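Local coordinates for protein major extracellular endoglucanase (Xanthomonas campestris pv. campestris, PDB 4TUF) that hydrolyses internal beta-1,4-glucosidic linkages of cellulose, lichenin and cereal beta-D-glucans, acting here through its family 5 glycoside hydrolase catalytic domain, at residues Asn207-Asn215 with His236-Tyr247; Phe253-Glu262 with Arg289-Tyr300. One frame throughout, in Å; residues are numbered along the deposited sequence.

Contact 1 of 2, residues Asn207-Asn215 with His236-Tyr247; sequences NGGIFWGGN and HVYGPDVFVQSY
Phe211, in the loop that follows strand 192-195 of the TIM barrel, inserts its ring between Tyr238 and Gln245, which belong to the C-terminal end of strand 231-238 and the loop after it. The ring is sandwiched. Gln245 NE2 stands 3.2 Å above the Phe211 ring plane, over its centre, with amide and ring planes 82° apart, while Tyr238 N lies over the opposite face, nearer the rim. Tyr238 also gives a CH-pi contact through CB and turns its ring edge toward the Phe211 face in an offset edge-to-face pair, planes at 70°. Apolar packing continues at Phe211 CE1, which is 3.9 Å from Phe243 CB and 4.0 Å from Val242 CG1.

Backbone bonding ties the loop to the strand where Phe211-Gly214 makes a type II turn: His236 N donates to Gly213 O (3.0 Å), approaching from above the carbonyl plane. Two waters add bridges, one between Ile210 O and Gln245 NE2, the other between the carbonyls of Gly214 and His236.

Tyr238 OH is hydrogen-bonded to Glu278 and Glu157, by similarity the nucleophile and proton donor, and His236 ND1 to Glu157, which places the contact beside the active site. With CG between the backbone N and the carbonyl carbon (chi1 46°), Tyr247 directs its OH to donate a hydrogen bond to Gly209 O (2.9 Å), an oxygen in the plane of the tyrosine ring.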
loop_
_atom_site.group_PDB
_atom_site.type_symbol
_atom_site.label_atom_id
_atom_site.label_comp_id
_atom_site.label_asym_id
_atom_site.label_seq_id
_atom_site.Cartn_x
_atom_site.Cartn_y
_atom_site.Cartn_z
ATOM N N ASN A 207 4.323 6.645 22.287
ATOM C CA ASN A 207 3.955 7.597 21.245
ATOM C C ASN A 207 5.084 8.515 20.784
ATOM O O ASN A 207 6.178 8.507 21.348
ATOM C CB ASN A 207 2.782 8.448 21.726
ATOM C CG ASN A 207 1.505 7.650 21.859
ATOM O OD1 ASN A 207 1.339 6.607 21.222
ATOM N ND2 ASN A 207 0.589 8.139 22.683
ATOM N N GLY A 208 4.797 9.302 19.747
ATOM C CA GLY A 208 5.752 10.248 19.195
ATOM C C GLY A 208 6.580 9.696 18.046
ATOM O O GLY A 208 7.066 8.567 18.101
ATOM N N GLY A 209 6.740 10.498 16.997
ATOM C CA GLY A 209 7.592 10.131 15.881
ATOM C C GLY A 209 7.022 9.015 15.032
ATOM O O GLY A 209 7.764 8.210 14.468
ATOM N N ILE A 210 5.697 8.970 14.937
ATOM C CA ILE A 210 5.018 7.928 14.174
ATOM C C ILE A 210 4.462 8.468 12.855
ATOM O O ILE A 210 3.851 9.536 12.820
ATOM C CB ILE A 210 3.870 7.302 14.989
ATOM C CG1 ILE A 210 4.400 6.728 16.302
ATOM C CG2 ILE A 210 3.183 6.221 14.191
ATOM C CD1 ILE A 210 3.351 6.032 17.128
ATOM N N PHE A 211 4.688 7.730 11.772
ATOM C CA PHE A 211 4.146 8.092 10.466
ATOM C C PHE A 211 2.731 7.553 10.313
ATOM O O PHE A 211 2.361 6.586 10.977
ATOM C CB PHE A 211 5.033 7.555 9.340
ATOM C CG PHE A 211 6.379 8.224 9.247
ATOM C CD1 PHE A 211 6.529 9.415 8.558
ATOM C CD2 PHE A 211 7.495 7.653 9.836
ATOM C CE1 PHE A 211 7.768 10.029 8.465
ATOM C CE2 PHE A 211 8.737 8.267 9.744
ATOM C CZ PHE A 211 8.874 9.452 9.057
ATOM N N TRP A 212 1.946 8.180 9.439
ATOM C CA TRP A 212 0.577 7.749 9.172
ATOM C C TRP A 212 0.520 6.261 8.832
ATOM O O TRP A 212 1.270 5.789 7.981
ATOM C CB TRP A 212 -0.031 8.551 8.023
ATOM C CG TRP A 212 -0.262 9.995 8.317
ATOM C CD1 TRP A 212 0.027 10.657 9.473
ATOM C CD2 TRP A 212 -0.838 10.963 7.431
ATOM N NE1 TRP A 212 -0.324 11.986 9.358
ATOM C CE2 TRP A 212 -0.862 12.197 8.115
ATOM C CE3 TRP A 212 -1.334 10.909 6.127
ATOM C CZ2 TRP A 212 -1.367 13.361 7.540
ATOM C CZ3 TRP A 212 -1.830 12.069 5.555
ATOM C CH2 TRP A 212 -1.842 13.278 6.260
ATOM N N GLY A 213 -0.367 5.531 9.504
ATOM C CA GLY A 213 -0.516 4.106 9.270
ATOM C C GLY A 213 0.722 3.321 9.652
ATOM O O GLY A 213 0.946 2.220 9.149
ATOM N N GLY A 214 1.526 3.878 10.554
ATOM C CA GLY A 214 2.815 3.289 10.871
ATOM C C GLY A 214 2.951 2.609 12.225
ATOM O O GLY A 214 3.963 1.950 12.475
ATOM N N ASN A 215 1.952 2.763 13.095
ATOM C CA ASN A 215 2.031 2.212 14.448
ATOM C C ASN A 215 1.147 0.989 14.641
ATOM O O ASN A 215 -0.071 1.066 14.490
ATOM C CB ASN A 215 1.651 3.273 15.483
ATOM C CG ASN A 215 1.930 2.830 16.914
ATOM O OD1 ASN A 215 2.671 1.876 17.154
ATOM N ND2 ASN A 215 1.339 3.530 17.871
ATOM N N HIS A 236 3.058 1.495 7.115
ATOM C CA HIS A 236 3.891 2.332 6.274
ATOM C C HIS A 236 5.051 2.881 7.093
ATOM O O HIS A 236 4.951 3.023 8.312
ATOM C CB HIS A 236 3.079 3.484 5.677
ATOM C CG HIS A 236 1.955 3.044 4.793
ATOM N ND1 HIS A 236 1.229 3.928 4.023
ATOM C CD2 HIS A 236 1.433 1.817 4.552
ATOM C CE1 HIS A 236 0.303 3.264 3.351
ATOM N NE2 HIS A 236 0.406 1.981 3.654
ATOM N N VAL A 237 6.147 3.199 6.421
ATOM C CA VAL A 237 7.250 3.892 7.066
ATOM C C VAL A 237 7.993 4.727 6.027
ATOM O O VAL A 237 8.170 4.293 4.891
ATOM C CB VAL A 237 8.209 2.901 7.762
ATOM C CG1 VAL A 237 8.610 1.792 6.814
ATOM C CG2 VAL A 237 9.434 3.616 8.307
ATOM N N TYR A 238 8.400 5.934 6.408
ATOM C CA TYR A 238 9.146 6.805 5.508
ATOM C C TYR A 238 10.387 7.377 6.191
ATOM O O TYR A 238 10.610 7.154 7.387
ATOM C CB TYR A 238 8.262 7.941 5.007
ATOM C CG TYR A 238 6.929 7.484 4.480
ATOM C CD1 TYR A 238 6.772 7.129 3.147
ATOM C CD2 TYR A 238 5.821 7.405 5.317
ATOM C CE1 TYR A 238 5.552 6.702 2.666
ATOM C CE2 TYR A 238 4.598 6.985 4.843
ATOM C CZ TYR A 238 4.471 6.637 3.515
ATOM O OH TYR A 238 3.257 6.217 3.033
ATOM N N GLY A 239 11.192 8.109 5.425
ATOM C CA GLY A 239 12.442 8.655 5.917
ATOM C C GLY A 239 12.481 10.172 5.955
ATOM O O GLY A 239 11.443 10.834 5.882
ATOM N N PRO A 240 13.694 10.731 6.055
ATOM C CA PRO A 240 13.952 12.152 6.321
ATOM C C PRO A 240 13.240 13.125 5.381
ATOM O O PRO A 240 12.914 14.229 5.816
ATOM C CB PRO A 240 15.469 12.265 6.150
ATOM C CG PRO A 240 15.979 10.902 6.450
ATOM C CD PRO A 240 14.944 9.965 5.906
ATOM N N ASP A 241 12.998 12.735 4.132
ATOM C CA ASP A 241 12.438 13.677 3.164
ATOM C C ASP A 241 10.915 13.668 3.120
ATOM O O ASP A 241 10.315 14.391 2.327
ATOM C CB ASP A 241 12.993 13.406 1.764
ATOM C CG ASP A 241 12.924 11.947 1.379
ATOM O OD1 ASP A 241 12.260 11.162 2.094
ATOM O OD2 ASP A 241 13.536 11.588 0.349
ATOM N N VAL A 242 10.293 12.850 3.964
ATOM C CA VAL A 242 8.851 12.934 4.164
ATOM C C VAL A 242 8.582 13.781 5.394
ATOM O O VAL A 242 7.757 14.695 5.372
ATOM C CB VAL A 242 8.208 11.549 4.326
ATOM C CG1 VAL A 242 6.794 11.668 4.927
ATOM C CG2 VAL A 242 8.182 10.830 2.983
ATOM N N PHE A 243 9.303 13.475 6.464
ATOM C CA PHE A 243 9.268 14.275 7.678
ATOM C C PHE A 243 10.575 14.061 8.416
ATOM O O PHE A 243 11.075 12.938 8.483
ATOM C CB PHE A 243 8.074 13.896 8.561
ATOM C CG PHE A 243 7.884 14.795 9.755
ATOM C CD1 PHE A 243 8.618 14.599 10.918
ATOM C CD2 PHE A 243 6.958 15.825 9.723
ATOM C CE1 PHE A 243 8.440 15.426 12.018
ATOM C CE2 PHE A 243 6.773 16.658 10.821
ATOM C CZ PHE A 243 7.512 16.457 11.969
ATOM N N VAL A 244 11.134 15.134 8.961
ATOM C CA VAL A 244 12.362 15.014 9.730
ATOM C C VAL A 244 12.017 14.692 11.178
ATOM O O VAL A 244 11.848 15.585 12.010
ATOM C CB VAL A 244 13.215 16.294 9.647
ATOM C CG1 VAL A 244 14.468 16.160 10.503
ATOM C CG2 VAL A 244 13.593 16.579 8.195
ATOM N N GLN A 245 11.875 13.402 11.463
ATOM C CA GLN A 245 11.679 12.952 12.830
ATOM C C GLN A 245 12.940 13.270 13.617
ATOM O O GLN A 245 14.030 13.329 13.052
ATOM C CB GLN A 245 11.368 11.454 12.883
ATOM C CG GLN A 245 10.245 10.997 11.957
ATOM C CD GLN A 245 8.858 11.342 12.475
ATOM O OE1 GLN A 245 8.700 12.115 13.419
ATOM N NE2 GLN A 245 7.843 10.757 11.858
ATOM N N SER A 246 12.802 13.458 14.919
ATOM C CA SER A 246 13.938 13.800 15.756
ATOM C C SER A 246 15.030 12.738 15.718
ATOM O O SER A 246 16.209 13.055 15.726
ATOM C CB SER A 246 13.475 14.013 17.188
ATOM O OG SER A 246 12.866 12.841 17.687
ATOM N N TYR A 247 14.634 11.476 15.672
ATOM C CA TYR A 247 15.593 10.384 15.701
ATOM C C TYR A 247 16.511 10.342 14.484
ATOM O O TYR A 247 17.583 9.765 14.533
ATOM C CB TYR A 247 14.926 9.036 15.969
ATOM C CG TYR A 247 13.678 8.745 15.179
ATOM C CD1 TYR A 247 13.752 8.294 13.880
ATOM C CD2 TYR A 247 12.428 8.883 15.748
ATOM C CE1 TYR A 247 12.618 8.009 13.161
ATOM C CE2 TYR A 247 11.286 8.599 15.033
ATOM C CZ TYR A 247 11.393 8.161 13.739
ATOM O OH TYR A 247 10.272 7.873 13.017
HETATM O O HOH W 1 5.388 12.330 12.755
HETATM O O HOH W 2 6.109 2.913 11.015
#

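Contact 2 of 2, residues Phe253-Glu262 with Arg289-Tyr300; sequences FPNNMPAIWE and RDKTWQDALVKY
The indole of Trp261 has Leu297 CD1 over one face, 4.0 Å from the centroid of its six-membered ring, and Met257 CB on the opposite face toward the rim. Around its edge, near the ring plane, lie Trp293 CD1, Ala296 CB and a water. The CZ2 edge of Trp261 turns toward the face of the Trp293 five-membered ring in an offset edge-to-face pair, planes at 75°. Tyr300 meets the same indole obliquely, its CE2 3.6 Å from Trp261 CB. Before the helix, Phe253 carries Pro254 CB over the centre of one ring face and has Trp293 CB at its edge.

These rings join two outer helices of the TIM barrel. The axes of the 257-262 and 289-300 segments approach to 10.5 Å at a crossing angle of -61°, and Trp261 is a knob in the hole formed by Trp293, Ala296, Leu297 and Tyr300. Pro254, which follows a cis peptide bond, sets CG against Thr292 CG2 (3.5 Å). Val237 of strand 231-238 touches Trp261, Trp293 and Leu297 from the barrel side.

Polar chemistry is sparse. One water accepts from both indoles, Trp261 NE1 at 3.1 Å and Trp293 NE1 at 2.6 Å, and so satisfies two donors within the aromatic cluster. A chi1 of 170°, with CG opposite the backbone N, carries the Tyr300 ring toward the neighbouring helix, where OH donates to Glu262 OE1 in the plane of the phenol ring; the modelled 2.5 Å between Tyr300 OH and Glu262 OE1 is doubtful as an exact length at this resolution. The interface is therefore chiefly apolar and aromatic; across it the water-bridged indole N-H groups and the Tyr300-Glu262 pair are the polar links.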
loop_
_atom_site.group_PDB
_atom_site.type_symbol
_atom_site.label_atom_id
_atom_site.label_comp_id
_atom_site.label_asym_id
_atom_site.label_seq_id
_atom_site.Cartn_x
_atom_site.Cartn_y
_atom_site.Cartn_z
ATOM N N PHE A 253 22.315 7.582 14.513
ATOM C CA PHE A 253 21.768 7.316 13.184
ATOM C C PHE A 253 22.800 6.814 12.185
ATOM O O PHE A 253 23.875 7.379 12.075
ATOM C CB PHE A 253 21.109 8.578 12.639
ATOM C CG PHE A 253 20.427 8.379 11.325
ATOM C CD1 PHE A 253 19.112 7.974 11.271
ATOM C CD2 PHE A 253 21.104 8.591 10.143
ATOM C CE1 PHE A 253 18.484 7.784 10.063
ATOM C CE2 PHE A 253 20.483 8.403 8.930
ATOM C CZ PHE A 253 19.171 7.999 8.891
ATOM N N PRO A 254 22.481 5.746 11.466
ATOM C CA PRO A 254 21.165 5.106 11.532
ATOM C C PRO A 254 21.093 3.913 12.484
ATOM O O PRO A 254 20.128 3.154 12.407
ATOM C CB PRO A 254 20.959 4.641 10.094
ATOM C CG PRO A 254 22.338 4.210 9.689
ATOM C CD PRO A 254 23.305 5.151 10.398
ATOM N N ASN A 255 22.081 3.746 13.356
ATOM C CA ASN A 255 22.111 2.591 14.250
ATOM C C ASN A 255 20.976 2.582 15.267
ATOM O O ASN A 255 20.652 1.540 15.838
ATOM C CB ASN A 255 23.448 2.526 14.979
ATOM C CG ASN A 255 24.598 2.217 14.049
ATOM O OD1 ASN A 255 24.464 1.407 13.135
ATOM N ND2 ASN A 255 25.737 2.862 14.275
ATOM N N ASN A 256 20.363 3.736 15.481
ATOM C CA ASN A 256 19.259 3.843 16.419
ATOM C C ASN A 256 17.929 3.398 15.829
ATOM O O ASN A 256 16.976 3.153 16.549
ATOM C CB ASN A 256 19.130 5.278 16.904
ATOM C CG ASN A 256 18.891 6.242 15.776
ATOM O OD1 ASN A 256 19.270 5.982 14.647
ATOM N ND2 ASN A 256 18.259 7.360 16.074
ATOM N N MET A 257 17.875 3.301 14.510
ATOM C CA MET A 257 16.624 3.028 13.808
ATOM C C MET A 257 15.989 1.649 14.052
ATOM O O MET A 257 14.778 1.581 14.237
ATOM C CB MET A 257 16.824 3.231 12.302
ATOM C CG MET A 257 17.087 4.673 11.914
ATOM S SD MET A 257 15.859 5.800 12.614
ATOM C CE MET A 257 14.358 5.205 11.840
ATOM N N PRO A 258 16.779 0.552 14.037
ATOM C CA PRO A 258 16.148 -0.766 14.217
ATOM C C PRO A 258 15.239 -0.900 15.452
ATOM O O PRO A 258 14.224 -1.589 15.375
ATOM C CB PRO A 258 17.350 -1.707 14.337
ATOM C CG PRO A 258 18.395 -1.057 13.516
ATOM C CD PRO A 258 18.219 0.417 13.733
ATOM N N ALA A 259 15.591 -0.254 16.558
ATOM C CA ALA A 259 14.765 -0.293 17.762
ATOM C C ALA A 259 13.425 0.406 17.536
ATOM O O ALA A 259 12.397 0.015 18.090
ATOM C CB ALA A 259 15.504 0.344 18.926
ATOM N N ILE A 260 13.445 1.447 16.716
ATOM C CA ILE A 260 12.254 2.235 16.448
ATOM C C ILE A 260 11.320 1.509 15.483
ATOM O O ILE A 260 10.102 1.476 15.682
ATOM C CB ILE A 260 12.640 3.618 15.892
ATOM C CG1 ILE A 260 13.271 4.455 17.010
ATOM C CG2 ILE A 260 11.437 4.324 15.300
ATOM C CD1 ILE A 260 13.978 5.680 16.522
ATOM N N TRP A 261 11.898 0.914 14.444
ATOM C CA TRP A 261 11.137 0.084 13.520
ATOM C C TRP A 261 10.590 -1.137 14.239
ATOM O O TRP A 261 9.457 -1.550 14.001
ATOM C CB TRP A 261 12.003 -0.343 12.336
ATOM C CG TRP A 261 12.457 0.799 11.481
ATOM C CD1 TRP A 261 11.769 1.945 11.209
ATOM C CD2 TRP A 261 13.708 0.910 10.797
ATOM N NE1 TRP A 261 12.511 2.760 10.387
ATOM C CE2 TRP A 261 13.707 2.146 10.122
ATOM C CE3 TRP A 261 14.827 0.083 10.684
ATOM C CZ2 TRP A 261 14.782 2.576 9.351
ATOM C CZ3 TRP A 261 15.893 0.512 9.917
ATOM C CH2 TRP A 261 15.863 1.747 9.261
ATOM N N GLU A 262 11.400 -1.714 15.121
ATOM C CA GLU A 262 10.970 -2.864 15.906
ATOM C C GLU A 262 9.743 -2.513 16.736
ATOM O O GLU A 262 8.746 -3.230 16.712
ATOM C CB GLU A 262 12.103 -3.357 16.810
ATOM C CG GLU A 262 11.761 -4.583 17.643
ATOM C CD GLU A 262 11.791 -5.872 16.839
ATOM O OE1 GLU A 262 12.058 -5.819 15.616
ATOM O OE2 GLU A 262 11.553 -6.945 17.436
ATOM N N ARG A 289 20.856 11.721 3.976
ATOM C CA ARG A 289 20.377 10.737 4.936
ATOM C C ARG A 289 19.379 9.743 4.359
ATOM O O ARG A 289 19.265 8.629 4.869
ATOM C CB ARG A 289 19.732 11.433 6.136
ATOM C CG ARG A 289 20.705 12.013 7.129
ATOM C CD ARG A 289 19.954 12.665 8.270
ATOM N NE ARG A 289 19.068 13.717 7.783
ATOM C CZ ARG A 289 18.537 14.656 8.556
ATOM N NH1 ARG A 289 18.808 14.675 9.856
ATOM N NH2 ARG A 289 17.742 15.580 8.031
ATOM N N ASP A 290 18.638 10.133 3.325
ATOM C CA ASP A 290 17.607 9.237 2.818
ATOM C C ASP A 290 18.241 8.026 2.152
ATOM O O ASP A 290 17.671 6.939 2.156
ATOM C CB ASP A 290 16.667 9.939 1.843
ATOM C CG ASP A 290 15.473 9.061 1.461
ATOM O OD1 ASP A 290 14.470 9.041 2.212
ATOM O OD2 ASP A 290 15.543 8.377 0.417
ATOM N N LYS A 291 19.422 8.220 1.581
ATOM C CA LYS A 291 20.197 7.108 1.051
ATOM C C LYS A 291 20.476 6.138 2.195
ATOM O O LYS A 291 20.037 4.986 2.171
ATOM C CB LYS A 291 21.496 7.611 0.419
ATOM C CG LYS A 291 21.908 6.902 -0.860
ATOM C CD LYS A 291 22.470 5.518 -0.589
ATOM C CE LYS A 291 23.217 4.980 -1.805
ATOM N NZ LYS A 291 23.827 3.645 -1.540
ATOM N N THR A 292 21.184 6.633 3.206
ATOM C CA THR A 292 21.482 5.864 4.411
ATOM C C THR A 292 20.239 5.211 5.021
ATOM O O THR A 292 20.257 4.034 5.371
ATOM C CB THR A 292 22.138 6.748 5.484
ATOM O OG1 THR A 292 23.231 7.477 4.909
ATOM C CG2 THR A 292 22.646 5.896 6.631
ATOM N N TRP A 293 19.163 5.980 5.138
ATOM C CA TRP A 293 17.934 5.493 5.756
ATOM C C TRP A 293 17.330 4.296 5.017
ATOM O O TRP A 293 16.964 3.301 5.643
ATOM C CB TRP A 293 16.896 6.614 5.850
ATOM C CG TRP A 293 15.586 6.122 6.376
ATOM C CD1 TRP A 293 15.232 5.977 7.685
ATOM C CD2 TRP A 293 14.461 5.686 5.605
ATOM N NE1 TRP A 293 13.955 5.481 7.776
ATOM C CE2 TRP A 293 13.459 5.294 6.513
ATOM C CE3 TRP A 293 14.202 5.592 4.237
ATOM C CZ2 TRP A 293 12.222 4.811 6.097
ATOM C CZ3 TRP A 293 12.975 5.119 3.825
ATOM C CH2 TRP A 293 11.997 4.736 4.750
ATOM N N GLN A 294 17.215 4.396 3.694
ATOM C CA GLN A 294 16.652 3.310 2.893
ATOM C C GLN A 294 17.527 2.069 2.973
ATOM O O GLN A 294 17.018 0.953 3.076
ATOM C CB GLN A 294 16.470 3.735 1.430
ATOM C CG GLN A 294 15.399 4.795 1.230
ATOM C CD GLN A 294 14.833 4.823 -0.175
ATOM O OE1 GLN A 294 14.662 3.783 -0.810
ATOM N NE2 GLN A 294 14.534 6.019 -0.665
ATOM N N ASP A 295 18.842 2.268 2.926
ATOM C CA ASP A 295 19.783 1.164 3.043
ATOM C C ASP A 295 19.587 0.417 4.358
ATOM O O ASP A 295 19.515 -0.810 4.374
ATOM C CB ASP A 295 21.223 1.666 2.938
ATOM C CG ASP A 295 21.619 2.021 1.518
ATOM O OD1 ASP A 295 21.019 1.474 0.570
ATOM O OD2 ASP A 295 22.546 2.839 1.352
ATOM N N ALA A 296 19.485 1.166 5.455
ATOM C CA ALA A 296 19.336 0.578 6.785
ATOM C C ALA A 296 18.010 -0.163 6.950
ATOM O O ALA A 296 17.956 -1.208 7.603
ATOM C CB ALA A 296 19.468 1.654 7.850
ATOM N N LEU A 297 16.944 0.385 6.368
ATOM C CA LEU A 297 15.629 -0.246 6.434
ATOM C C LEU A 297 15.650 -1.608 5.755
ATOM O O LEU A 297 15.113 -2.582 6.285
ATOM C CB LEU A 297 14.563 0.642 5.795
ATOM C CG LEU A 297 13.159 0.024 5.729
ATOM C CD1 LEU A 297 12.643 -0.300 7.125
ATOM C CD2 LEU A 297 12.170 0.931 4.998
ATOM N N VAL A 298 16.278 -1.670 4.585
ATOM C CA VAL A 298 16.402 -2.925 3.851
ATOM C C VAL A 298 17.205 -3.941 4.663
ATOM O O VAL A 298 16.803 -5.097 4.797
ATOM C CB VAL A 298 17.059 -2.707 2.474
ATOM C CG1 VAL A 298 17.445 -4.035 1.845
ATOM C CG2 VAL A 298 16.115 -1.928 1.563
ATOM N N LYS A 299 18.326 -3.496 5.222
ATOM C CA LYS A 299 19.147 -4.342 6.084
ATOM C C LYS A 299 18.330 -4.893 7.257
ATOM O O LYS A 299 18.445 -6.068 7.605
ATOM C CB LYS A 299 20.359 -3.559 6.599
ATOM C CG LYS A 299 21.345 -4.372 7.432
ATOM C CD LYS A 299 22.334 -3.452 8.146
ATOM C CE LYS A 299 23.296 -4.232 9.027
ATOM N NZ LYS A 299 24.270 -5.033 8.227
ATOM N N TYR A 300 17.493 -4.046 7.850
ATOM C CA TYR A 300 16.662 -4.456 8.981
ATOM C C TYR A 300 15.542 -5.400 8.551
ATOM O O TYR A 300 15.253 -6.380 9.236
ATOM C CB TYR A 300 16.073 -3.232 9.685
ATOM C CG TYR A 300 15.016 -3.571 10.706
ATOM C CD1 TYR A 300 15.365 -4.020 11.973
ATOM C CD2 TYR A 300 13.663 -3.444 10.404
ATOM C CE1 TYR A 300 14.401 -4.336 12.910
ATOM C CE2 TYR A 300 12.690 -3.759 11.336
ATOM C CZ TYR A 300 13.067 -4.202 12.587
ATOM O OH TYR A 300 12.107 -4.517 13.516
HETATM O O HOH W 3 11.837 5.547 9.285
#

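Contacts 1 and 2 follow one another along the chain, their centres 12 Å apart, and together span the barrel wall from active-site loops to outer helices. They meet directly: Tyr247 O lies 2.9 Å from Asn256 ND2, a probable hydrogen bond, and Tyr247 CG packs 3.4 Å from Ile260 CD1. Tyr238 O also abuts Trp293 CZ2. Val237, between His236 and Tyr238, which reach the presumed catalytic glutamates, faces the helix pair of contact 2, so adjacent strand positions serve opposite sides. Contact 1 borders the active site, whereas the Trp293 side chain of contact 2 is about 9 Å from that of Glu278 and about 11 Å from that of Glu157.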